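Local atomic coordinates of epidermin leader peptide processing serine protease EpiP (Staphylococcus aureus subsp. aureus, PDB entry 3QFH), a protein that probably cleaves the leader peptide from the precursor of the lantibiotic epidermin, acting as a subtilisin-like serine endopeptidase. Residues N123-I128 with D226-I231; T131-N136 with F200-V205; K135-L140 with L368-N373; D173-G178 with R204-K209. All coordinates share one frame; numbering follows the deposited sequence.

Contact 1. Residues N123-I128 with D226-I231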
loop_
_atom_site.group_PDB
_atom_site.type_symbol
_atom_site.label_atom_id
_atom_site.label_comp_id
_atom_site.label_asym_id
_atom_site.label_seq_id
_atom_site.Cartn_x
_atom_site.Cartn_y
_atom_site.Cartn_z
ATOM N N ASN A 123 16.897 -6.387 -11.122
ATOM C CA ASN A 123 16.828 -7.391 -10.077
ATOM C C ASN A 123 15.933 -7.095 -8.881
ATOM O O ASN A 123 15.517 -8.018 -8.191
ATOM C CB ASN A 123 18.256 -7.707 -9.615
ATOM C CG ASN A 123 19.101 -8.287 -10.745
ATOM O OD1 ASN A 123 18.559 -8.868 -11.692
ATOM N ND2 ASN A 123 20.415 -8.128 -10.663
ATOM N N THR A 124 15.637 -5.833 -8.619
ATOM C CA THR A 124 14.771 -5.513 -7.489
ATOM C C THR A 124 13.343 -6.046 -7.686
ATOM O O THR A 124 12.756 -5.914 -8.761
ATOM C CB THR A 124 14.710 -4.008 -7.215
ATOM O OG1 THR A 124 15.983 -3.568 -6.745
ATOM C CG2 THR A 124 13.667 -3.678 -6.156
ATOM N N LYS A 125 12.822 -6.660 -6.628
ATOM C CA LYS A 125 11.455 -7.189 -6.592
ATOM C C LYS A 125 10.543 -6.223 -5.899
ATOM O O LYS A 125 10.830 -5.810 -4.773
ATOM C CB LYS A 125 11.391 -8.468 -5.767
ATOM C CG LYS A 125 11.630 -9.750 -6.483
ATOM C CD LYS A 125 12.980 -9.876 -7.094
ATOM C CE LYS A 125 13.286 -11.371 -7.291
ATOM N NZ LYS A 125 12.072 -12.107 -7.805
ATOM N N ILE A 126 9.441 -5.874 -6.549
ATOM C CA ILE A 126 8.471 -5.001 -5.953
ATOM C C ILE A 126 7.340 -5.876 -5.365
ATOM O O ILE A 126 6.758 -6.699 -6.065
ATOM C CB ILE A 126 7.892 -4.025 -6.979
ATOM C CG1 ILE A 126 9.011 -3.246 -7.677
ATOM C CG2 ILE A 126 6.903 -3.063 -6.313
ATOM C CD1 ILE A 126 8.533 -2.461 -8.850
ATOM N N ALA A 127 7.063 -5.706 -4.081
ATOM C CA ALA A 127 5.992 -6.428 -3.445
ATOM C C ALA A 127 4.803 -5.512 -3.452
ATOM O O ALA A 127 4.926 -4.286 -3.235
ATOM C CB ALA A 127 6.356 -6.832 -2.017
ATOM N N ILE A 128 3.656 -6.072 -3.764
ATOM C CA ILE A 128 2.408 -5.306 -3.771
ATOM C C ILE A 128 1.478 -6.018 -2.818
ATOM O O ILE A 128 1.221 -7.204 -2.962
ATOM C CB ILE A 128 1.783 -5.214 -5.191
ATOM C CG1 ILE A 128 2.803 -4.630 -6.184
ATOM C CG2 ILE A 128 0.508 -4.334 -5.181
ATOM C CD1 ILE A 128 2.357 -4.715 -7.641
ATOM N N ASP A 226 10.747 -12.378 2.025
ATOM C CA ASP A 226 10.944 -12.868 0.657
ATOM C C ASP A 226 11.981 -12.045 -0.138
ATOM O O ASP A 226 12.243 -12.349 -1.290
ATOM C CB ASP A 226 9.611 -12.909 -0.110
ATOM C CG ASP A 226 8.674 -14.040 0.355
ATOM O OD1 ASP A 226 9.095 -14.906 1.148
ATOM O OD2 ASP A 226 7.500 -14.062 -0.104
ATOM N N GLY A 227 12.545 -11.002 0.465
ATOM C CA GLY A 227 13.584 -10.212 -0.185
ATOM C C GLY A 227 13.116 -9.129 -1.138
ATOM O O GLY A 227 13.900 -8.647 -1.953
ATOM N N ASN A 228 11.845 -8.745 -1.043
ATOM C CA ASN A 228 11.306 -7.646 -1.846
ATOM C C ASN A 228 11.762 -6.363 -1.206
ATOM O O ASN A 228 11.307 -6.019 -0.121
ATOM C CB ASN A 228 9.785 -7.664 -1.834
ATOM C CG ASN A 228 9.222 -8.890 -2.461
ATOM O OD1 ASN A 228 9.230 -9.034 -3.680
ATOM N ND2 ASN A 228 8.682 -9.777 -1.637
ATOM N N GLN A 229 12.638 -5.629 -1.862
ATOM C CA GLN A 229 13.149 -4.405 -1.263
ATOM C C GLN A 229 12.216 -3.215 -1.344
ATOM O O GLN A 229 12.449 -2.226 -0.669
ATOM C CB GLN A 229 14.539 -4.048 -1.809
ATOM C CG GLN A 229 15.652 -4.892 -1.198
ATOM C CD GLN A 229 17.008 -4.260 -1.395
ATOM O OE1 GLN A 229 17.497 -4.162 -2.512
ATOM N NE2 GLN A 229 17.614 -3.809 -0.305
ATOM N N VAL A 230 11.186 -3.288 -2.178
ATOM C CA VAL A 230 10.169 -2.228 -2.238
ATOM C C VAL A 230 8.813 -2.884 -1.974
ATOM O O VAL A 230 8.458 -3.850 -2.620
ATOM C CB VAL A 230 10.159 -1.480 -3.592
ATOM C CG1 VAL A 230 9.046 -0.398 -3.619
ATOM C CG2 VAL A 230 11.532 -0.869 -3.882
ATOM N N ILE A 231 8.060 -2.341 -1.026
ATOM C CA ILE A 231 6.777 -2.883 -0.622
ATOM C C ILE A 231 5.734 -1.792 -0.788
ATOM O O ILE A 231 5.808 -0.757 -0.110
ATOM C CB ILE A 231 6.802 -3.355 0.860
ATOM C CG1 ILE A 231 7.897 -4.400 1.081
ATOM C CG2 ILE A 231 5.424 -3.915 1.246
ATOM C CD1 ILE A 231 8.092 -4.854 2.569
HETATM O O HOH W 1 16.770 -5.203 -4.665
HETATM O O HOH W 2 14.259 -6.815 -4.049
#
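Ala127 and Asn228 press their CB atoms together at 3.5 Å where two neighbouring parallel strands of the subtilisin-like alpha/beta sheet, 126-130 and 230-233, begin to run side by side. The methyl of Ala127 also lies against the amide carbon of Asn228, and the CB of Lys125 comes within 3.1 Å of Asn228 OD1, so the amide touches both side chains. That amide is held from outside as well: OD1 accepts from Thr201 OG1 and ND2 donates to Ala223 O. On the sheet face of Ile126 and Val230, CG2 of Ile126 faces CG1 of Val230, while Thr124 meets Val230 at about a right angle, methyl to methyl. CG2 of Thr124 stands anti to the backbone N (chi1 -68°), which sends it to Val230 and leaves OG1 to reach Asp398 and a water. That water donates to both Thr124 OG1 and Gln229 OE1, while Gln229 NE2 donates to Glu403 O and Lys271 O; a second links the backbone N atoms of Lys125 and Gln229 to Gly227 O. Gly227 itself closes helix 213-225 in a Schellman motif. Within these segments the strands are joined by a short, nearly straight bond, Ala127 N to Val230 O, 2.7 Å with 175° at the hydrogen.

Contact 2. Residues T131-N136 with F200-V205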
loop_
_atom_site.group_PDB
_atom_site.type_symbol
_atom_site.label_atom_id
_atom_site.label_comp_id
_atom_site.label_asym_id
_atom_site.label_seq_id
_atom_site.Cartn_x
_atom_site.Cartn_y
_atom_site.Cartn_z
ATOM N N THR A 131 -5.426 -6.635 -3.413
ATOM C CA THR A 131 -6.526 -7.588 -3.542
ATOM C C THR A 131 -6.194 -8.874 -4.313
ATOM O O THR A 131 -6.986 -9.804 -4.322
ATOM C CB THR A 131 -7.799 -6.909 -4.151
ATOM O OG1 THR A 131 -7.577 -6.556 -5.507
ATOM C CG2 THR A 131 -8.189 -5.635 -3.375
ATOM N N GLY A 132 -5.013 -8.945 -4.913
ATOM C CA GLY A 132 -4.630 -10.087 -5.735
ATOM C C GLY A 132 -4.314 -9.526 -7.105
ATOM O O GLY A 132 -4.323 -8.297 -7.288
ATOM N N VAL A 133 -4.018 -10.395 -8.068
ATOM C CA VAL A 133 -3.711 -9.937 -9.420
ATOM C C VAL A 133 -4.163 -10.966 -10.452
ATOM O O VAL A 133 -4.225 -12.178 -10.173
ATOM C CB VAL A 133 -2.180 -9.708 -9.612
ATOM C CG1 VAL A 133 -1.411 -11.055 -9.513
ATOM C CG2 VAL A 133 -1.881 -9.045 -10.955
ATOM N N MET A 134 -4.512 -10.477 -11.636
ATOM C CA MET A 134 -4.822 -11.357 -12.743
ATOM C C MET A 134 -3.434 -11.744 -13.299
ATOM O O MET A 134 -2.889 -11.051 -14.136
ATOM C CB MET A 134 -5.641 -10.622 -13.794
ATOM C CG MET A 134 -5.981 -11.517 -14.954
ATOM S SD MET A 134 -6.822 -10.681 -16.261
ATOM C CE MET A 134 -6.767 -12.005 -17.536
ATOM N N LYS A 135 -2.857 -12.832 -12.801
ATOM C CA LYS A 135 -1.501 -13.215 -13.198
ATOM C C LYS A 135 -1.365 -13.514 -14.703
ATOM O O LYS A 135 -0.287 -13.437 -15.238
ATOM C CB LYS A 135 -1.011 -14.405 -12.383
ATOM C CG LYS A 135 -1.681 -15.721 -12.709
ATOM C CD LYS A 135 -1.219 -16.778 -11.750
ATOM C CE LYS A 135 -1.633 -18.157 -12.200
ATOM N NZ LYS A 135 -0.956 -19.170 -11.354
ATOM N N ASN A 136 -2.465 -13.832 -15.373
ATOM C CA ASN A 136 -2.430 -14.131 -16.801
ATOM C C ASN A 136 -2.785 -12.944 -17.707
ATOM O O ASN A 136 -2.963 -13.121 -18.892
ATOM C CB ASN A 136 -3.307 -15.365 -17.105
ATOM C CG ASN A 136 -2.746 -16.645 -16.476
ATOM O OD1 ASN A 136 -1.528 -16.791 -16.320
ATOM N ND2 ASN A 136 -3.627 -17.569 -16.115
ATOM N N PHE A 200 7.281 -8.380 -10.043
ATOM C CA PHE A 200 6.486 -7.965 -8.922
ATOM C C PHE A 200 5.947 -9.220 -8.262
ATOM O O PHE A 200 5.804 -10.286 -8.895
ATOM C CB PHE A 200 5.371 -6.992 -9.317
ATOM C CG PHE A 200 4.214 -7.626 -10.035
ATOM C CD1 PHE A 200 3.073 -7.998 -9.338
ATOM C CD2 PHE A 200 4.256 -7.833 -11.407
ATOM C CE1 PHE A 200 2.004 -8.565 -9.991
ATOM C CE2 PHE A 200 3.179 -8.393 -12.071
ATOM C CZ PHE A 200 2.061 -8.770 -11.364
ATOM N N THR A 201 5.691 -9.094 -6.974
ATOM C CA THR A 201 5.192 -10.177 -6.175
ATOM C C THR A 201 3.938 -9.659 -5.530
ATOM O O THR A 201 3.962 -8.611 -4.890
ATOM C CB THR A 201 6.193 -10.571 -5.077
ATOM O OG1 THR A 201 7.471 -10.821 -5.660
ATOM C CG2 THR A 201 5.735 -11.806 -4.366
ATOM N N MET A 202 2.840 -10.378 -5.692
ATOM C CA MET A 202 1.578 -9.952 -5.120
ATOM C C MET A 202 1.370 -10.660 -3.800
ATOM O O MET A 202 1.655 -11.844 -3.681
ATOM C CB MET A 202 0.431 -10.243 -6.095
ATOM C CG MET A 202 -1.002 -10.055 -5.540
ATOM S SD MET A 202 -1.397 -8.393 -4.992
ATOM C CE MET A 202 -1.147 -7.404 -6.478
ATOM N N TYR A 203 0.918 -9.916 -2.797
ATOM C CA TYR A 203 0.554 -10.496 -1.511
ATOM C C TYR A 203 -0.909 -10.176 -1.312
ATOM O O TYR A 203 -1.279 -9.029 -1.068
ATOM C CB TYR A 203 1.428 -9.973 -0.384
ATOM C CG TYR A 203 2.861 -10.458 -0.547
ATOM C CD1 TYR A 203 3.271 -11.656 0.013
ATOM C CD2 TYR A 203 3.788 -9.736 -1.305
ATOM C CE1 TYR A 203 4.577 -12.112 -0.139
ATOM C CE2 TYR A 203 5.073 -10.193 -1.475
ATOM C CZ TYR A 203 5.460 -11.385 -0.885
ATOM O OH TYR A 203 6.740 -11.844 -1.019
ATOM N N ARG A 204 -1.741 -11.205 -1.442
ATOM C CA ARG A 204 -3.186 -11.019 -1.358
ATOM C C ARG A 204 -3.693 -10.986 0.079
ATOM O O ARG A 204 -3.487 -11.918 0.841
ATOM C CB ARG A 204 -3.932 -12.085 -2.165
ATOM C CG ARG A 204 -5.444 -11.844 -2.185
ATOM C CD ARG A 204 -6.155 -12.716 -3.221
ATOM N NE ARG A 204 -6.214 -14.126 -2.843
ATOM C CZ ARG A 204 -7.231 -14.702 -2.200
ATOM N NH1 ARG A 204 -8.281 -14.001 -1.815
ATOM N NH2 ARG A 204 -7.188 -15.997 -1.922
ATOM N N VAL A 205 -4.366 -9.889 0.398
ATOM C CA VAL A 205 -4.937 -9.630 1.710
ATOM C C VAL A 205 -6.446 -9.338 1.640
ATOM O O VAL A 205 -7.024 -8.902 2.611
ATOM C CB VAL A 205 -4.170 -8.495 2.420
ATOM C CG1 VAL A 205 -2.691 -8.909 2.570
ATOM C CG2 VAL A 205 -4.287 -7.144 1.656
#
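Chi1 of Val133 (66°) sets CG1 between the backbone N and the carbonyl carbon and leaves CG2 anti to the N, and this spreads the two methyls over two different partners. CG2 reaches the rim of the Phe200 ring, lying near the ring plane 4.0 Å from CZ, while CG1 rests on CB of Met202 at 4.0 Å. The Met202 chain leaves with CG anti to the backbone N and then folds at chi2 and chi3, near 60° each, bringing its thioether round against the backbone of Gly132. There CG packs on Gly132 CA at 3.6 Å and the terminal methyl CE stops 3.4 Å from Gly132 O. Further along strand 200-204, the aliphatic part of Arg204 runs against the loop: CD lies 3.2 Å from Thr131 O and 3.9 Å from Gly132 CA. Gly132 has no side chain to hold Arg204 CD away from the loop, and its phi is positive. The guanidinium passes beyond the loop to Glu164, Asp170 O and Phe206 O, while Thr131 turns its hydroxyl to Asp173 and Gly178. No hydrogen bond joins the two segments. Cohesion therefore rests on apolar and van der Waals contact, seating the loop that leaves strand 126-130 on the neighbouring strand of the subtilisin-like sheet, while the polar ends of Thr131 and Arg204 are satisfied elsewhere.

Contact 3. Residues K135-L140 with L368-N373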
loop_
_atom_site.group_PDB
_atom_site.type_symbol
_atom_site.label_atom_id
_atom_site.label_comp_id
_atom_site.label_asym_id
_atom_site.label_seq_id
_atom_site.Cartn_x
_atom_site.Cartn_y
_atom_site.Cartn_z
ATOM N N LYS A 135 -2.857 -12.832 -12.801
ATOM C CA LYS A 135 -1.501 -13.215 -13.198
ATOM C C LYS A 135 -1.365 -13.514 -14.703
ATOM O O LYS A 135 -0.287 -13.437 -15.238
ATOM C CB LYS A 135 -1.011 -14.405 -12.383
ATOM C CG LYS A 135 -1.681 -15.721 -12.709
ATOM C CD LYS A 135 -1.219 -16.778 -11.750
ATOM C CE LYS A 135 -1.633 -18.157 -12.200
ATOM N NZ LYS A 135 -0.956 -19.170 -11.354
ATOM N N ASN A 136 -2.465 -13.832 -15.373
ATOM C CA ASN A 136 -2.430 -14.131 -16.801
ATOM C C ASN A 136 -2.785 -12.944 -17.707
ATOM O O ASN A 136 -2.963 -13.121 -18.892
ATOM C CB ASN A 136 -3.307 -15.365 -17.105
ATOM C CG ASN A 136 -2.746 -16.645 -16.476
ATOM O OD1 ASN A 136 -1.528 -16.791 -16.320
ATOM N ND2 ASN A 136 -3.627 -17.569 -16.115
ATOM N N HIS A 137 -2.851 -11.729 -17.158
ATOM C CA HIS A 137 -3.075 -10.559 -17.991
ATOM C C HIS A 137 -1.871 -10.472 -18.918
ATOM O O HIS A 137 -0.744 -10.592 -18.444
ATOM C CB HIS A 137 -3.148 -9.296 -17.144
ATOM C CG HIS A 137 -3.651 -8.107 -17.888
ATOM N ND1 HIS A 137 -2.938 -7.502 -18.900
ATOM C CD2 HIS A 137 -4.785 -7.386 -17.743
ATOM C CE1 HIS A 137 -3.629 -6.480 -19.369
ATOM N NE2 HIS A 137 -4.759 -6.393 -18.688
ATOM N N ASP A 138 -2.104 -10.260 -20.218
ATOM C CA ASP A 138 -1.013 -10.191 -21.216
ATOM C C ASP A 138 0.106 -9.177 -20.881
ATOM O O ASP A 138 1.267 -9.429 -21.164
ATOM C CB ASP A 138 -1.565 -9.872 -22.612
ATOM C CG ASP A 138 -2.342 -11.035 -23.235
ATOM O OD1 ASP A 138 -2.307 -12.168 -22.706
ATOM O OD2 ASP A 138 -2.988 -10.807 -24.284
ATOM N N ASP A 139 -0.243 -8.045 -20.285
ATOM C CA ASP A 139 0.755 -7.043 -19.906
ATOM C C ASP A 139 1.462 -7.329 -18.576
ATOM O O ASP A 139 2.460 -6.689 -18.262
ATOM C CB ASP A 139 0.124 -5.655 -19.837
ATOM C CG ASP A 139 -0.386 -5.186 -21.167
ATOM O OD1 ASP A 139 -0.204 -5.898 -22.186
ATOM O OD2 ASP A 139 -0.949 -4.079 -21.215
ATOM N N LEU A 140 0.981 -8.295 -17.810
ATOM C CA LEU A 140 1.577 -8.569 -16.492
ATOM C C LEU A 140 2.204 -9.935 -16.341
ATOM O O LEU A 140 2.972 -10.131 -15.420
ATOM C CB LEU A 140 0.502 -8.490 -15.404
ATOM C CG LEU A 140 -0.314 -7.205 -15.292
ATOM C CD1 LEU A 140 -1.413 -7.412 -14.252
ATOM C CD2 LEU A 140 0.598 -6.050 -14.918
ATOM N N LEU A 368 -5.246 5.356 -17.071
ATOM C CA LEU A 368 -5.478 4.162 -17.829
ATOM C C LEU A 368 -4.611 3.069 -17.220
ATOM O O LEU A 368 -3.404 3.241 -17.079
ATOM C CB LEU A 368 -5.118 4.411 -19.304
ATOM C CG LEU A 368 -5.228 3.224 -20.267
ATOM C CD1 LEU A 368 -6.643 2.626 -20.305
ATOM C CD2 LEU A 368 -4.794 3.654 -21.641
ATOM N N THR A 369 -5.215 1.964 -16.805
ATOM C CA THR A 369 -4.415 0.880 -16.246
ATOM C C THR A 369 -4.997 -0.461 -16.631
ATOM O O THR A 369 -6.063 -0.532 -17.253
ATOM C CB THR A 369 -4.269 1.022 -14.690
ATOM O OG1 THR A 369 -3.227 0.151 -14.208
ATOM C CG2 THR A 369 -5.584 0.758 -13.966
ATOM N N THR A 370 -4.264 -1.515 -16.287
ATOM C CA THR A 370 -4.683 -2.876 -16.526
ATOM C C THR A 370 -5.863 -3.259 -15.641
ATOM O O THR A 370 -5.868 -2.975 -14.432
ATOM C CB THR A 370 -3.530 -3.851 -16.208
ATOM O OG1 THR A 370 -3.022 -3.569 -14.894
ATOM C CG2 THR A 370 -2.425 -3.700 -17.220
ATOM N N ALA A 371 -6.838 -3.933 -16.248
ATOM C CA ALA A 371 -8.041 -4.378 -15.567
ATOM C C ALA A 371 -8.075 -5.893 -15.369
ATOM O O ALA A 371 -7.397 -6.678 -16.062
ATOM C CB ALA A 371 -9.296 -3.881 -16.319
ATOM N N ASN A 372 -8.906 -6.299 -14.431
ATOM C CA ASN A 372 -9.052 -7.689 -14.057
ATOM C C ASN A 372 -9.880 -8.544 -15.056
ATOM O O ASN A 372 -10.255 -9.683 -14.745
ATOM C CB ASN A 372 -9.628 -7.723 -12.637
ATOM C CG ASN A 372 -9.516 -9.051 -12.001
ATOM O OD1 ASN A 372 -8.532 -9.785 -12.228
ATOM N ND2 ASN A 372 -10.515 -9.399 -11.171
ATOM N N ASN A 373 -10.170 -7.983 -16.238
ATOM C CA ASN A 373 -10.831 -8.681 -17.308
ATOM C C ASN A 373 -9.848 -8.953 -18.456
ATOM O O ASN A 373 -10.248 -9.367 -19.534
ATOM C CB ASN A 373 -12.053 -7.890 -17.822
ATOM C CG ASN A 373 -11.673 -6.542 -18.377
ATOM O OD1 ASN A 373 -10.485 -6.226 -18.490
ATOM N ND2 ASN A 373 -12.670 -5.742 -18.747
#
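His137 and Thr370 form the close part of this contact: the methyl CG2 of Thr370 sits over one face of the imidazole, 4.0 Å from the ring centroid and 25° off its normal, a CH-pi arrangement displaced toward the rim on the CE1 side. At the ring edge, in its plane, the carbonyl oxygen of Ala371 lies 3.2 Å from CD2. Two hydrogen bonds hold the ring. ND1 accepts from Asp139 N at 3.1 Å, with the donor only 1° out of the ring plane, and NE2 is bonded to Arg375 O, which is consistent with a proton on NE2. Chi1 of -168° extends the histidine away from its own backbone N and across to the other segment. Thr370 directs OG1 to Thr179 O, leaving its methyl for the ring and, at 4.1 Å, for CB of Asp139. The Asp139 carboxylate is bonded to Tyr376 OH and the backbone N atoms of Lys190 and Leu191. Leu140, also buried, forms the looser margin, its CD1 4.2 Å from Thr370 OG1. The exposed Lys135, Asn136 and Asp138 lie on the solvent side and make no contact with 368-373. The nearest CA atoms, Asp139 and Thr370, are 7.6 Å apart, so side chains do most of the bridging between a loop following strand 126-130 and the end of strand 367-370, half of a two-stranded antiparallel sheet in this subtilisin-like domain.

Contact 4. Residues D173-G178 with R204-K209. With SO4 (sulfate ion), chain O.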
loop_
_atom_site.group_PDB
_atom_site.type_symbol
_atom_site.label_atom_id
_atom_site.label_comp_id
_atom_site.label_asym_id
_atom_site.label_seq_id
_atom_site.Cartn_x
_atom_site.Cartn_y
_atom_site.Cartn_z
ATOM N N ASP A 173 -7.230 -12.237 -8.236
ATOM C CA ASP A 173 -7.911 -11.022 -7.814
ATOM C C ASP A 173 -9.419 -11.205 -7.948
ATOM O O ASP A 173 -9.904 -11.490 -9.033
ATOM C CB ASP A 173 -7.450 -9.895 -8.734
ATOM C CG ASP A 173 -7.832 -8.513 -8.246
ATOM O OD1 ASP A 173 -8.459 -8.368 -7.189
ATOM O OD2 ASP A 173 -7.484 -7.547 -8.945
ATOM N N ARG A 174 -10.147 -11.046 -6.854
ATOM C CA ARG A 174 -11.603 -11.116 -6.886
ATOM C C ARG A 174 -12.201 -9.733 -7.089
ATOM O O ARG A 174 -13.225 -9.598 -7.735
ATOM C CB ARG A 174 -12.182 -11.675 -5.582
ATOM C CG ARG A 174 -12.120 -13.190 -5.374
ATOM C CD ARG A 174 -10.711 -13.712 -5.164
ATOM N NE ARG A 174 -10.712 -15.044 -4.566
ATOM C CZ ARG A 174 -9.672 -15.882 -4.550
ATOM N NH1 ARG A 174 -9.800 -17.066 -3.971
ATOM N NH2 ARG A 174 -8.523 -15.567 -5.141
ATOM N N LYS A 175 -11.564 -8.711 -6.519
ATOM C CA LYS A 175 -12.098 -7.345 -6.556
ATOM C C LYS A 175 -11.672 -6.509 -7.745
ATOM O O LYS A 175 -12.465 -5.717 -8.249
ATOM C CB LYS A 175 -11.739 -6.601 -5.262
ATOM C CG LYS A 175 -12.421 -7.148 -4.054
ATOM C CD LYS A 175 -12.266 -6.209 -2.875
ATOM C CE LYS A 175 -13.075 -6.667 -1.728
ATOM N NZ LYS A 175 -13.050 -5.667 -0.636
ATOM N N GLY A 176 -10.413 -6.638 -8.159
ATOM C CA GLY A 176 -9.905 -5.917 -9.337
ATOM C C GLY A 176 -8.883 -4.821 -9.082
ATOM O O GLY A 176 -8.156 -4.427 -9.987
ATOM N N HIS A 177 -8.819 -4.344 -7.847
ATOM C CA HIS A 177 -7.929 -3.270 -7.469
ATOM C C HIS A 177 -6.445 -3.628 -7.620
ATOM O O HIS A 177 -5.666 -2.837 -8.147
ATOM C CB HIS A 177 -8.208 -2.867 -6.019
ATOM C CG HIS A 177 -7.518 -1.611 -5.606
ATOM N ND1 HIS A 177 -6.347 -1.607 -4.880
ATOM C CD2 HIS A 177 -7.830 -0.310 -5.831
ATOM C CE1 HIS A 177 -5.971 -0.358 -4.668
ATOM N NE2 HIS A 177 -6.854 0.446 -5.236
ATOM N N GLY A 178 -6.055 -4.804 -7.140
ATOM C CA GLY A 178 -4.648 -5.234 -7.201
ATOM C C GLY A 178 -4.133 -5.290 -8.626
ATOM O O GLY A 178 -2.985 -4.941 -8.897
ATOM N N ARG A 204 -1.741 -11.205 -1.442
ATOM C CA ARG A 204 -3.186 -11.019 -1.358
ATOM C C ARG A 204 -3.693 -10.986 0.079
ATOM O O ARG A 204 -3.487 -11.918 0.841
ATOM C CB ARG A 204 -3.932 -12.085 -2.165
ATOM C CG ARG A 204 -5.444 -11.844 -2.185
ATOM C CD ARG A 204 -6.155 -12.716 -3.221
ATOM N NE ARG A 204 -6.214 -14.126 -2.843
ATOM C CZ ARG A 204 -7.231 -14.702 -2.200
ATOM N NH1 ARG A 204 -8.281 -14.001 -1.815
ATOM N NH2 ARG A 204 -7.188 -15.997 -1.922
ATOM N N VAL A 205 -4.366 -9.889 0.398
ATOM C CA VAL A 205 -4.937 -9.630 1.710
ATOM C C VAL A 205 -6.446 -9.338 1.640
ATOM O O VAL A 205 -7.024 -8.902 2.611
ATOM C CB VAL A 205 -4.170 -8.495 2.420
ATOM C CG1 VAL A 205 -2.691 -8.909 2.570
ATOM C CG2 VAL A 205 -4.287 -7.144 1.656
ATOM N N PHE A 206 -7.065 -9.573 0.484
ATOM C CA PHE A 206 -8.506 -9.433 0.343
ATOM C C PHE A 206 -9.087 -10.655 -0.321
ATOM O O PHE A 206 -8.508 -11.195 -1.272
ATOM C CB PHE A 206 -8.905 -8.264 -0.547
ATOM C CG PHE A 206 -8.745 -6.912 0.075
ATOM C CD1 PHE A 206 -9.807 -6.323 0.759
ATOM C CD2 PHE A 206 -7.568 -6.193 -0.085
ATOM C CE1 PHE A 206 -9.679 -5.055 1.311
ATOM C CE2 PHE A 206 -7.436 -4.919 0.461
ATOM C CZ PHE A 206 -8.496 -4.352 1.159
ATOM N N GLY A 207 -10.227 -11.090 0.195
ATOM C CA GLY A 207 -11.013 -12.128 -0.435
ATOM C C GLY A 207 -12.003 -11.343 -1.279
ATOM O O GLY A 207 -11.609 -10.609 -2.176
ATOM N N SER A 208 -13.290 -11.477 -0.974
ATOM C CA SER A 208 -14.333 -10.724 -1.664
ATOM C C SER A 208 -14.919 -9.681 -0.718
ATOM O O SER A 208 -15.682 -8.826 -1.130
ATOM C CB SER A 208 -15.439 -11.674 -2.109
ATOM O OG SER A 208 -14.883 -12.781 -2.809
ATOM N N LYS A 209 -14.550 -9.773 0.555
ATOM C CA LYS A 209 -15.062 -8.911 1.595
ATOM C C LYS A 209 -13.993 -7.894 2.051
ATOM O O LYS A 209 -13.273 -7.304 1.218
ATOM C CB LYS A 209 -15.523 -9.785 2.773
ATOM C CG LYS A 209 -16.631 -10.800 2.468
ATOM C CD LYS A 209 -18.043 -10.212 2.584
ATOM C CE LYS A 209 -18.319 -9.069 1.609
ATOM N NZ LYS A 209 -19.782 -8.662 1.583
HETATM S S SO4 O . -21.994 -9.507 -0.895
HETATM O O1 SO4 O . -22.905 -10.635 -1.043
HETATM O O2 SO4 O . -22.368 -8.745 0.293
HETATM O O3 SO4 O . -20.627 -10.012 -0.742
HETATM O O4 SO4 O . -22.061 -8.651 -2.073
HETATM O O HOH W 3 -9.668 -9.930 -4.136
#
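Arg174 lays its guanidinium flat on that of Arg204, the centres 3.6 Å apart and the planes at 14°, although the two side chains cross at about a right angle. NH2 of Arg174 stands over the centre of the other group, 3.3 Å from Arg204 CZ, and donates to Asn172 O. The bend of Arg174 at chi2 (69°) turns its chain along Gly207 and Ser208 before the stack: CB lies 3.6 Å from Gly207 O, and CG packs beside Ser208 OG. Among polar contacts, the extended chain of Lys175 carries NZ to Lys209 O; the modelled 2.5 Å is too short to be taken at face value, so the bond's geometry is doubtful. The same NZ lies 3.6 Å from Phe206 CD1, approaching the ring obliquely. A water accepts from Arg174 N and lies 2.8 Å from Gly207 O, probably donating to it. Within 173-178, Gly176 N donates to Asp173 OD1 at 2.8 Å, an Asx motif just before the helix that starts with His177, a residue placed to pair with Asp130 and Ser383 as in the subtilase catalytic triad. At the outer end, Lys209 NZ holds a sulfate ion, probably from the crystallisation liquor, through O3 and more weakly O2. The stack of two cations is probably made tolerable by the salt bridges, Arg174 with Asp170 and Arg204 with Glu164, which would offset the like charges.

In the fold
From the N terminus, strand 126-130 opens the series. Contact 1 closes a loop of 97 residues, shorter only than that of contact 3, pairing this strand with strand 230-233, and within that loop contact 2 returns strand 200-204 to the loop after strand 126-130. Contact 4 is also nested inside contact 1 and ends on the same stretch as contact 2, with Arg204 and Val205 in common; it joins the start of helix 177-186 to the loop after strand 200-204. Contact 3 shares Lys135 and Asn136 with contact 2, runs on to strand 367-370, encloses contact 4 and crosses contact 1. Tyr203 with Asp226, Thr131 with Asp173, and Asn372 with Asp173 connect neighbouring contacts.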